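Local coordinates for Lin1840 protein (Listeria innocua serovar 6a, PDB 4ZOC) that probably hydrolyses terminal, non-reducing beta-D-glucosyl residues with release of beta-D-glucose, and takes part in beta-1,2-glucan metabolism, at residues Lys78-Arg81 against Leu82-Leu86; Trp147-Val150 against Met151-Thr154; Asn161-Leu164 against Gly165-Met168; Asn209-Thr212 against Arg213-Tyr216; Ala289-Phe292 against Ser293-Gly297. The protein carries 2 engineered substitutions. All coordinates share one frame; numbering follows the deposited sequence. Where two conformers were deposited one is given.

Contact 1: residues Lys78-Arg81 against Leu82-Leu86; sequences KTNR and LGIPL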
loop_
_atom_site.group_PDB
_atom_site.type_symbol
_atom_site.label_atom_id
_atom_site.label_comp_id
_atom_site.label_asym_id
_atom_site.label_seq_id
_atom_site.Cartn_x
_atom_site.Cartn_y
_atom_site.Cartn_z
ATOM N N LYS A 78 37.093 35.273 11.158
ATOM C CA LYS A 78 38.360 35.642 11.825
ATOM C C LYS A 78 39.394 34.506 11.678
ATOM O O LYS A 78 40.602 34.794 11.581
ATOM C CB LYS A 78 38.185 35.945 13.313
ATOM C CG LYS A 78 37.540 37.261 13.637
ATOM C CD LYS A 78 37.404 37.469 15.154
ATOM C CE LYS A 78 36.520 38.671 15.489
ATOM N NZ LYS A 78 37.289 39.815 16.045
ATOM N N THR A 79 38.938 33.244 11.677
ATOM C CA THR A 79 39.826 32.086 11.702
ATOM C C THR A 79 39.922 31.270 10.422
ATOM O O THR A 79 40.858 30.444 10.254
ATOM C CB THR A 79 39.488 31.164 12.858
ATOM O OG1 THR A 79 38.116 30.700 12.792
ATOM C CG2 THR A 79 39.741 31.908 14.201
ATOM N N ASN A 80 38.990 31.489 9.496
ATOM C CA ASN A 80 39.015 30.712 8.307
ATOM C C ASN A 80 40.178 31.137 7.389
ATOM O O ASN A 80 40.285 32.312 7.030
ATOM C CB ASN A 80 37.705 30.877 7.548
ATOM C CG ASN A 80 37.613 29.930 6.385
ATOM O OD1 ASN A 80 37.866 30.299 5.240
ATOM N ND2 ASN A 80 37.251 28.694 6.686
ATOM N N ARG A 81 40.981 30.188 6.931
ATOM C CA ARG A 81 42.232 30.582 6.250
ATOM C C ARG A 81 41.995 31.305 4.928
ATOM O O ARG A 81 42.640 32.316 4.647
ATOM C CB ARG A 81 43.116 29.389 6.006
ATOM C CG ARG A 81 44.456 29.689 5.330
ATOM C CD ARG A 81 45.231 28.390 5.245
ATOM N NE ARG A 81 44.679 27.441 4.265
ATOM C CZ ARG A 81 44.984 27.396 2.967
ATOM N NH1 ARG A 81 45.883 28.244 2.488
ATOM N NH2 ARG A 81 44.450 26.476 2.134
ATOM N N LEU A 82 41.070 30.789 4.102
ATOM C CA LEU A 82 40.831 31.382 2.783
ATOM C C LEU A 82 39.661 32.348 2.667
ATOM O O LEU A 82 39.490 32.939 1.597
ATOM C CB LEU A 82 40.707 30.290 1.697
ATOM C CG LEU A 82 41.922 29.380 1.524
ATOM C CD1 LEU A 82 41.573 28.182 0.655
ATOM C CD2 LEU A 82 43.101 30.145 0.918
ATOM N N GLY A 83 38.907 32.567 3.758
ATOM C CA GLY A 83 37.837 33.549 3.717
ATOM C C GLY A 83 36.568 33.016 3.069
ATOM O O GLY A 83 35.887 33.727 2.356
ATOM N N ILE A 84 36.293 31.743 3.311
ATOM C CA ILE A 84 35.085 31.075 2.738
ATOM C C ILE A 84 33.965 31.141 3.779
ATOM O O ILE A 84 34.017 30.401 4.808
ATOM C CB ILE A 84 35.362 29.625 2.330
ATOM C CG1 ILE A 84 36.484 29.534 1.303
ATOM C CG2 ILE A 84 34.141 29.026 1.638
ATOM C CD1 ILE A 84 36.944 28.093 1.114
ATOM N N PRO A 85 33.012 32.081 3.584
ATOM C CA PRO A 85 31.948 32.247 4.563
ATOM C C PRO A 85 31.052 31.035 4.639
ATOM O O PRO A 85 30.976 30.260 3.687
ATOM C CB PRO A 85 31.107 33.438 4.031
ATOM C CG PRO A 85 31.866 33.979 2.920
ATOM C CD PRO A 85 32.744 32.870 2.385
ATOM N N LEU A 86 30.423 30.888 5.791
ATOM C CA LEU A 86 29.380 29.877 6.010
ATOM C C LEU A 86 28.122 30.178 5.259
ATOM O O LEU A 86 27.739 31.341 5.074
ATOM C CB LEU A 86 29.023 29.806 7.493
ATOM C CG LEU A 86 30.087 29.180 8.394
ATOM C CD1 LEU A 86 29.870 29.581 9.791
ATOM C CD2 LEU A 86 30.060 27.670 8.265
#
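Asn80 meets the backbone of Gly83 and Ile84 in a local side-chain-to-main-chain contact that closes a turn of the TIM barrel, where helix 66-79 hands over to strand 87-90. This is an alpha-to-beta connection of the barrel, and Asn80 is the first residue beyond the helix to lose helical backbone angles. With CG anti to the backbone N (chi1 -172°), its carboxamide is set beside the carbonyl carbon, and OD1 faces both Gly83 N and Ile84 N. The bond from Ile84 N to Asn80 OD1, 2.9 Å long, is nearly straight at 170°, although the donor stands above the plane of the carbonyl. Gly83 N is equally near to Asn80 OD1 at 2.9 Å, but its N-H points well off the oxygen and the bond is weak. One oxygen thus gathers two successive peptide groups, while Asn80 ND2 is used elsewhere, on Glu55 O. Gly83 has positive phi (81°), where a side chain would press on the carbonyl O of Leu82, which suits glycine at this bend. Arg81 and Leu82 lie side by side, pointing the same way; Arg81 NH2 makes a salt bridge to Glu17 and a hydrogen bond to Gln12 O. Over one face of the guanidinium lies Leu82 CD2, 3.6 Å above the plane and displaced toward the rim, with Leu82 CD2 3.7 Å from Arg81 NH1.

Contact 2: residues Trp147-Val150 against Met151-Thr154; sequences WGRV and MEST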
loop_
_atom_site.group_PDB
_atom_site.type_symbol
_atom_site.label_atom_id
_atom_site.label_comp_id
_atom_site.label_asym_id
_atom_site.label_seq_id
_atom_site.Cartn_x
_atom_site.Cartn_y
_atom_site.Cartn_z
ATOM N N TRP A 147 0.421 8.973 7.305
ATOM C CA TRP A 147 1.756 9.615 7.367
ATOM C C TRP A 147 1.602 11.043 7.834
ATOM O O TRP A 147 0.910 11.885 7.199
ATOM C CB TRP A 147 2.346 9.655 5.939
ATOM C CG TRP A 147 3.782 9.939 5.821
ATOM C CD1 TRP A 147 4.770 9.375 6.535
ATOM C CD2 TRP A 147 4.431 10.828 4.899
ATOM N NE1 TRP A 147 5.995 9.789 6.103
ATOM C CE2 TRP A 147 5.842 10.660 5.090
ATOM C CE3 TRP A 147 3.980 11.637 3.856
ATOM C CZ2 TRP A 147 6.812 11.346 4.316
ATOM C CZ3 TRP A 147 4.904 12.342 3.118
ATOM C CH2 TRP A 147 6.319 12.191 3.340
ATOM N N GLY A 148 2.321 11.392 8.909
ATOM C CA GLY A 148 2.219 12.724 9.478
ATOM C C GLY A 148 2.681 13.852 8.604
ATOM O O GLY A 148 2.232 14.985 8.742
ATOM N N ARG A 149 3.552 13.528 7.683
ATOM C CA ARG A 149 4.160 14.537 6.768
ATOM C C ARG A 149 3.266 14.940 5.590
ATOM O O ARG A 149 3.645 15.821 4.855
ATOM C CB ARG A 149 5.528 14.027 6.282
ATOM C CG ARG A 149 6.426 13.668 7.459
ATOM C CD ARG A 149 7.897 13.494 7.053
ATOM N NE ARG A 149 8.444 14.837 6.905
ATOM C CZ ARG A 149 9.716 15.195 7.050
ATOM N NH1 ARG A 149 10.673 14.310 7.312
ATOM N NH2 ARG A 149 10.012 16.482 6.930
ATOM N N VAL A 150 2.042 14.406 5.457
ATOM C CA VAL A 150 1.102 14.902 4.495
ATOM C C VAL A 150 0.910 16.403 4.693
ATOM O O VAL A 150 0.630 17.098 3.698
ATOM C CB VAL A 150 -0.284 14.190 4.468
ATOM C CG1 VAL A 150 -0.088 12.720 4.075
ATOM C CG2 VAL A 150 -1.006 14.274 5.785
ATOM N N MET A 151 1.053 16.905 5.925
ATOM C CA MET A 151 0.805 18.342 6.168
ATOM C C MET A 151 1.753 19.236 5.374
ATOM O O MET A 151 1.465 20.392 5.185
ATOM C CB MET A 151 0.960 18.685 7.650
ATOM C CG MET A 151 2.350 18.316 8.249
ATOM S SD MET A 151 3.129 19.604 9.241
ATOM C CE MET A 151 3.342 20.869 8.018
ATOM N N GLU A 152 2.889 18.683 4.973
ATOM C CA GLU A 152 3.962 19.411 4.235
ATOM C C GLU A 152 3.763 19.436 2.751
ATOM O O GLU A 152 4.436 20.183 2.081
ATOM C CB GLU A 152 5.322 18.792 4.531
ATOM C CG GLU A 152 5.761 18.894 5.981
ATOM C CD GLU A 152 6.862 17.901 6.249
ATOM O OE1 GLU A 152 7.970 18.082 5.703
ATOM O OE2 GLU A 152 6.627 16.970 7.058
ATOM N N SER A 153 2.915 18.549 2.235
ATOM C CA SER A 153 2.690 18.371 0.819
ATOM C C SER A 153 1.461 19.149 0.436
ATOM O O SER A 153 0.648 19.420 1.291
ATOM C CB SER A 153 2.467 16.863 0.553
ATOM O OG SER A 153 2.189 16.636 -0.866
ATOM N N THR A 154 1.265 19.431 -0.878
ATOM C CA THR A 154 0.043 19.995 -1.331
ATOM C C THR A 154 -0.970 18.931 -1.733
ATOM O O THR A 154 -2.056 19.321 -2.255
ATOM C CB THR A 154 0.270 21.119 -2.415
ATOM O OG1 THR A 154 1.111 20.653 -3.513
ATOM C CG2 THR A 154 0.956 22.344 -1.728
#
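Arg149 and Glu152, three residues apart in the short 3-10 segment 148-152, are joined by a bidentate, side-on salt bridge. Arg149 NE lies 2.8 Å from Glu152 OE2, and Arg149 NH2 lies 2.9 Å from Glu152 OE1. Both oxygens stay close to the guanidinium plane and are approached on their syn sides, yet the guanidinium and carboxylate planes are 39° apart. A bend at chi3 of Arg149 (78°) turns the NE edge toward the glutamate, whose own chain runs extended beyond CG. Backbone hydrogen bonds supply the scaffold. Glu152 N reaches Arg149 O at 3.0 Å, and Ser153 N reaches Val150 O at 3.1 Å. Val150 N to Trp147 O extends the same i to i+3 pattern backwards. In van der Waals packing, Arg149 CB sits 3.3 Å above the indole of Trp147, toward the rim of the ring, and Met151 CG lies 3.4 Å from Gly148 O. Beyond the segment, Arg149 NH1 bonds to Tyr196 OH and makes a long, weak ion pair with Glu473, a residue of the glucose pocket. The Arg149 side chain is about 6 Å from a bound beta-D-glucopyranose, consistent with a second-shell place. The arrangement is that of a buried 3-10 segment in the loop after strand 133-134 of a TIM barrel, beside the sugar-binding site.

Contact 3: residues Asn161-Leu164 against Gly165-Met168; sequences NSEL and GKAM
The carboxylate of Glu163 is the flat group of this contact, and Lys166 NZ comes to its OE2 at 2.9 Å. The ammonium is on the syn side of that oxygen but 31° out of the carboxylate plane, so the approach is tilted. The other oxygen, Glu163 OE1, has a second cationic partner in Arg112 NE, and the carboxylate therefore bridges two positive charges, which would probably stabilise its ionised form. Both side chains lie alongside one another: Glu163 folds at chi2 (-70°), while the bend of Lys166 at chi3 (-73°) brings NZ to Glu163 OE2. Beneath the salt bridge runs regular alpha-helical bonding. Gly165 N meets Asn161 O at 3.0 Å, Lys166 N meets Ser162 O at 3.0 Å, and Met168 N meets Leu164 O at 2.9 Å. The lysine chain also passes over a carbonyl of this ladder, with Lys166 CG 3.4 Å from Ser162 O. At the start of the segment Asn161 turns its amide to Thr154 OG1 and Gly155 O. Within the barrel, helix 158-173 connects strands 133-134 and 187-193; Leu164 and Met168 pack on helix 112-128, and Ser162 on helix 221-228.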
loop_
_atom_site.group_PDB
_atom_site.type_symbol
_atom_site.label_atom_id
_atom_site.label_comp_id
_atom_site.label_asym_id
_atom_site.label_seq_id
_atom_site.Cartn_x
_atom_site.Cartn_y
_atom_site.Cartn_z
ATOM N N ASN A 161 0.637 19.743 -7.478
ATOM C CA ASN A 161 1.822 19.869 -6.643
ATOM C C ASN A 161 2.940 20.549 -7.412
ATOM O O ASN A 161 3.725 21.312 -6.851
ATOM C CB ASN A 161 2.343 18.492 -6.123
ATOM C CG ASN A 161 1.360 17.855 -5.156
ATOM O OD1 ASN A 161 0.420 18.554 -4.710
ATOM N ND2 ASN A 161 1.612 16.654 -4.733
ATOM N N SER A 162 3.021 20.219 -8.703
ATOM C CA SER A 162 4.022 20.841 -9.594
ATOM C C SER A 162 3.812 22.372 -9.706
ATOM O O SER A 162 4.771 23.137 -9.557
ATOM C CB SER A 162 3.987 20.209 -10.995
ATOM O OG SER A 162 4.388 18.829 -11.007
ATOM N N GLU A 163 2.559 22.793 -9.901
ATOM C CA GLU A 163 2.191 24.231 -10.136
ATOM C C GLU A 163 2.447 25.026 -8.866
ATOM O O GLU A 163 3.079 26.084 -8.895
ATOM C CB GLU A 163 0.797 24.361 -10.648
ATOM C CG GLU A 163 0.625 23.754 -12.057
ATOM C CD GLU A 163 1.331 24.584 -13.083
ATOM O OE1 GLU A 163 0.937 25.705 -13.264
ATOM O OE2 GLU A 163 2.325 24.148 -13.693
ATOM N N LEU A 164 2.037 24.480 -7.735
ATOM C CA LEU A 164 2.286 25.179 -6.465
ATOM C C LEU A 164 3.763 25.172 -5.994
ATOM O O LEU A 164 4.264 26.158 -5.382
ATOM C CB LEU A 164 1.349 24.666 -5.401
ATOM C CG LEU A 164 -0.151 24.787 -5.778
ATOM C CD1 LEU A 164 -0.922 24.342 -4.528
ATOM C CD2 LEU A 164 -0.623 26.162 -6.162
ATOM N N GLY A 165 4.486 24.115 -6.318
ATOM C CA GLY A 165 5.901 24.092 -6.056
ATOM C C GLY A 165 6.623 25.172 -6.828
ATOM O O GLY A 165 7.485 25.850 -6.271
ATOM N N LYS A 166 6.303 25.311 -8.103
ATOM C CA LYS A 166 6.868 26.371 -8.891
ATOM C C LYS A 166 6.537 27.752 -8.305
ATOM O O LYS A 166 7.421 28.626 -8.211
ATOM C CB LYS A 166 6.448 26.341 -10.343
ATOM C CG LYS A 166 7.006 25.190 -11.066
ATOM C CD LYS A 166 6.679 25.227 -12.549
ATOM C CE LYS A 166 5.268 24.903 -12.769
ATOM N NZ LYS A 166 4.969 25.077 -14.226
ATOM N N ALA A 167 5.281 27.952 -7.882
ATOM C CA ALA A 167 4.946 29.189 -7.217
ATOM C C ALA A 167 5.757 29.451 -5.949
ATOM O O ALA A 167 6.174 30.600 -5.735
ATOM C CB ALA A 167 3.451 29.248 -6.964
ATOM N N MET A 168 6.032 28.402 -5.144
ATOM C CA MET A 168 6.836 28.592 -3.916
ATOM C C MET A 168 8.269 28.969 -4.243
ATOM O O MET A 168 8.833 29.928 -3.667
ATOM C CB MET A 168 6.855 27.345 -3.081
ATOM C CG MET A 168 5.672 27.079 -2.224
ATOM S SD MET A 168 6.067 26.006 -0.773
ATOM C CE MET A 168 4.372 25.477 -0.624
#

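Contact 4: residues Asn209-Thr212 against Arg213-Tyr216; sequences NMST and RELY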
loop_
_atom_site.group_PDB
_atom_site.type_symbol
_atom_site.label_atom_id
_atom_site.label_comp_id
_atom_site.label_asym_id
_atom_site.label_seq_id
_atom_site.Cartn_x
_atom_site.Cartn_y
_atom_site.Cartn_z
ATOM N N ASN A 209 8.128 1.421 -2.304
ATOM C CA ASN A 209 8.380 0.632 -3.545
ATOM C C ASN A 209 7.269 0.889 -4.562
ATOM O O ASN A 209 6.056 0.821 -4.231
ATOM C CB ASN A 209 8.440 -0.829 -3.266
ATOM C CG ASN A 209 8.840 -1.620 -4.495
ATOM O OD1 ASN A 209 7.976 -2.219 -5.182
ATOM N ND2 ASN A 209 10.143 -1.647 -4.777
ATOM N N MET A 210 7.704 1.242 -5.764
ATOM C CA MET A 210 6.843 1.407 -6.931
ATOM C C MET A 210 7.679 1.081 -8.188
ATOM O O MET A 210 8.944 1.089 -8.171
ATOM C CB MET A 210 6.208 2.806 -7.055
ATOM C CG MET A 210 7.147 3.979 -7.386
ATOM S SD MET A 210 8.051 4.653 -5.978
ATOM C CE MET A 210 6.753 5.286 -4.936
ATOM N N SER A 211 6.990 0.794 -9.265
ATOM C CA SER A 211 7.678 0.573 -10.537
ATOM C C SER A 211 8.408 1.903 -10.974
ATOM O O SER A 211 8.005 2.998 -10.646
ATOM C CB SER A 211 6.755 0.054 -11.615
ATOM O OG SER A 211 5.923 1.102 -12.147
ATOM N N THR A 212 9.497 1.736 -11.689
ATOM C CA THR A 212 10.194 2.868 -12.311
ATOM C C THR A 212 9.249 3.749 -13.107
ATOM O O THR A 212 9.237 4.985 -12.977
ATOM C CB THR A 212 11.363 2.397 -13.118
ATOM O OG1 THR A 212 12.153 1.427 -12.366
ATOM C CG2 THR A 212 12.226 3.610 -13.451
ATOM N N ARG A 213 8.341 3.109 -13.852
ATOM C CA ARG A 213 7.395 3.855 -14.671
ATOM C C ARG A 213 6.500 4.706 -13.789
ATOM O O ARG A 213 6.220 5.846 -14.119
ATOM C CB ARG A 213 6.512 2.928 -15.528
ATOM C CG ARG A 213 5.560 3.699 -16.484
ATOM C CD ARG A 213 4.554 2.758 -17.183
ATOM N NE ARG A 213 3.981 1.865 -16.149
ATOM C CZ ARG A 213 3.115 2.269 -15.210
ATOM N NH1 ARG A 213 2.682 3.534 -15.201
ATOM N NH2 ARG A 213 2.701 1.427 -14.199
ATOM N N GLU A 214 6.020 4.120 -12.672
ATOM C CA GLU A 214 5.142 4.908 -11.776
ATOM C C GLU A 214 5.935 6.050 -11.063
ATOM O O GLU A 214 5.449 7.178 -10.900
ATOM C CB GLU A 214 4.514 4.026 -10.692
ATOM C CG GLU A 214 3.182 3.517 -11.196
ATOM C CD GLU A 214 2.188 4.637 -11.478
ATOM O OE1 GLU A 214 1.723 4.716 -12.703
ATOM O OE2 GLU A 214 1.923 5.390 -10.485
ATOM N N LEU A 215 7.153 5.756 -10.682
ATOM C CA LEU A 215 8.059 6.831 -10.193
ATOM C C LEU A 215 8.128 8.005 -11.147
ATOM O O LEU A 215 7.844 9.176 -10.836
ATOM C CB LEU A 215 9.444 6.233 -9.914
ATOM C CG LEU A 215 10.468 7.277 -9.410
ATOM C CD1 LEU A 215 10.152 7.766 -8.002
ATOM C CD2 LEU A 215 11.787 6.503 -9.356
ATOM N N TYR A 216 8.414 7.705 -12.413
ATOM C CA TYR A 216 8.419 8.806 -13.418
ATOM C C TYR A 216 7.067 9.461 -13.633
ATOM O O TYR A 216 6.968 10.704 -13.838
ATOM C CB TYR A 216 8.908 8.296 -14.780
ATOM C CG TYR A 216 10.427 8.241 -14.948
ATOM C CD1 TYR A 216 11.154 7.193 -14.546
ATOM C CD2 TYR A 216 11.118 9.354 -15.489
ATOM C CE1 TYR A 216 12.540 7.173 -14.680
ATOM C CE2 TYR A 216 12.487 9.331 -15.626
ATOM C CZ TYR A 216 13.202 8.232 -15.254
ATOM O OH TYR A 216 14.581 8.189 -15.391
#
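Ser211 and Glu214 meet where the chain enters helix 212-219, Ser211 being the N-cap with phi/psi of -63/150 just before the helical angles begin. Its OG accepts from Glu214 N at 3.1 Å, the capping bond. The first regular helical bonds follow: Leu215 N to Ser211 O at 2.9 Å, almost straight, and Tyr216 N to Thr212 O at 2.9 Å. Just before the cap, Met210 CG meets Leu215 CB at 4.1 Å, the two side chains crossing at about a right angle. In the given conformer this resembles a hydrophobic staple; with two conformers modelled for Met210 the pairing is tentative. One residue further along, Thr212 and Tyr216 lie alongside, with Thr212 CG2 3.8 Å from Tyr216 CE1. Thr212 O sits at the edge of the same ring, 3.3 Å from Tyr216 CD1, while the hydroxyl of Tyr216 bonds to Glu260. Arg213 NH1 makes a salt bridge to Glu214 OE1 (2.9 Å), on the anti lone pair of that oxygen. The cap also belongs to the dimer: Asp242 of the second subunit makes a salt bridge with Arg213 NH2, which together with the helix N terminus probably stabilises its anionic form. Because Ser211 OG bonds both Glu214 N and that same Asp242 of the second subunit, capping and subunit association share one polar cluster.

Contact 5: residues Ala289-Phe292 against Ser293-Gly297; sequences AAQF and SMEAG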
loop_
_atom_site.group_PDB
_atom_site.type_symbol
_atom_site.label_atom_id
_atom_site.label_comp_id
_atom_site.label_asym_id
_atom_site.label_seq_id
_atom_site.Cartn_x
_atom_site.Cartn_y
_atom_site.Cartn_z
ATOM N N ALA A 289 29.451 4.241 3.940
ATOM C CA ALA A 289 28.415 5.277 3.866
ATOM C C ALA A 289 28.941 6.534 3.167
ATOM O O ALA A 289 28.333 7.061 2.218
ATOM C CB ALA A 289 27.904 5.625 5.251
ATOM N N ALA A 290 30.145 6.959 3.576
ATOM C CA ALA A 290 30.842 8.082 2.931
ATOM C C ALA A 290 31.141 7.809 1.476
ATOM O O ALA A 290 30.888 8.613 0.584
ATOM C CB ALA A 290 32.150 8.368 3.715
ATOM N N GLN A 291 31.720 6.663 1.202
ATOM C CA GLN A 291 32.066 6.372 -0.184
ATOM C C GLN A 291 30.841 6.376 -1.088
ATOM O O GLN A 291 30.835 6.978 -2.123
ATOM C CB GLN A 291 32.757 5.011 -0.287
ATOM C CG GLN A 291 33.216 4.669 -1.680
ATOM C CD GLN A 291 33.763 3.247 -1.790
ATOM O OE1 GLN A 291 34.238 2.632 -0.826
ATOM N NE2 GLN A 291 33.730 2.737 -2.997
ATOM N N PHE A 292 29.808 5.631 -0.695
ATOM C CA PHE A 292 28.644 5.441 -1.593
ATOM C C PHE A 292 27.848 6.756 -1.720
ATOM O O PHE A 292 27.394 7.092 -2.769
ATOM C CB PHE A 292 27.756 4.291 -1.082
ATOM C CG PHE A 292 28.479 2.978 -0.892
ATOM C CD1 PHE A 292 29.607 2.665 -1.653
ATOM C CD2 PHE A 292 27.988 2.037 -0.018
ATOM C CE1 PHE A 292 30.235 1.434 -1.468
ATOM C CE2 PHE A 292 28.606 0.788 0.138
ATOM C CZ PHE A 292 29.725 0.523 -0.588
ATOM N N SER A 293 27.792 7.545 -0.647
ATOM C CA SER A 293 27.125 8.848 -0.711
ATOM C C SER A 293 27.853 9.807 -1.606
ATOM O O SER A 293 27.233 10.478 -2.362
ATOM C CB SER A 293 26.865 9.431 0.699
ATOM O OG SER A 293 25.986 8.544 1.401
ATOM N N MET A 294 29.187 9.859 -1.535
ATOM C CA MET A 294 29.891 10.753 -2.456
ATOM C C MET A 294 29.820 10.263 -3.922
ATOM O O MET A 294 29.694 11.063 -4.849
ATOM C CB MET A 294 31.343 11.018 -2.033
ATOM C CG MET A 294 31.949 12.129 -2.866
ATOM S SD MET A 294 33.083 13.190 -1.975
ATOM C CE MET A 294 31.933 14.389 -1.337
ATOM N N GLU A 295 29.885 8.955 -4.128
ATOM C CA GLU A 295 29.689 8.421 -5.446
ATOM C C GLU A 295 28.344 8.853 -6.027
ATOM O O GLU A 295 28.200 9.108 -7.230
ATOM C CB GLU A 295 29.804 6.921 -5.409
ATOM C CG GLU A 295 31.262 6.437 -5.341
ATOM C CD GLU A 295 31.412 4.958 -5.109
ATOM O OE1 GLU A 295 30.378 4.320 -4.864
ATOM O OE2 GLU A 295 32.574 4.427 -5.230
ATOM N N ALA A 296 27.324 8.897 -5.155
ATOM C CA ALA A 296 25.969 9.285 -5.585
ATOM C C ALA A 296 25.818 10.787 -5.668
ATOM O O ALA A 296 24.751 11.305 -6.035
ATOM C CB ALA A 296 24.927 8.686 -4.621
ATOM N N GLY A 297 26.850 11.571 -5.319
ATOM C CA GLY A 297 26.759 13.010 -5.546
ATOM C C GLY A 297 26.159 13.919 -4.469
ATOM O O GLY A 297 25.714 15.069 -4.750
#
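Gln291 leaves the helix with CG anti to the backbone N (chi1 -177°), Glu295 with CG beside it (chi1 -78°); both chains then run extended, which brings their ends together one turn apart. Gln291 NE2 gives a hydrogen to Glu295 OE2 at 3.0 Å, with a nearly linear N-H angle of 177°. The oxygen lies in the amide plane, but the donor comes from above the carboxylate plane, and the two flat groups stand almost perpendicular. Glu295 OE1 is turned to the edge of Phe292, 3.7 Å from CD1, and its salt-bridge partner is Lys250, so both carboxylate oxygens are engaged. On another side of the helix, Ala289 O accepts twice from Ser293: at 3.0 Å from N and at 2.9 Å from OG, the two donors arriving from opposite faces of the carbonyl plane. Gly297, at positive phi, closes the helix in a Schellman motif; its N donates to Met294 O (2.9 Å). Helix 286-295 leads from strand 266-268 to strand 301-302 of the barrel; Ser293 rests on Tyr307 of helix 306-316, and Arg254 of helix 250-260 bonds to the carbonyls of Met294 and Glu295.

In the fold
All five contacts lie within the N-terminal TIM-barrel domain and follow in series along the chain; each is one continuous stretch, and none nests or crosses. Contact 1 closes a turn between helix 66-79 and strand 87-90, contact 2 forms a 3-10 segment in the loop after strand 133-134, and contact 3 lies inside the helix that this loop enters. Contacts 2 and 3 touch directly, through Thr154 and Ser153 against Asn161 and Leu164, tying the sugar-site loop to its helix. Contact 4 caps helix 212-219 at the subunit interface, about 9 Å from contact 3 at the nearest atoms. Contact 5 ends helix 286-295, before the last barrel strand, about 15 Å from contact 1 at the nearest atoms.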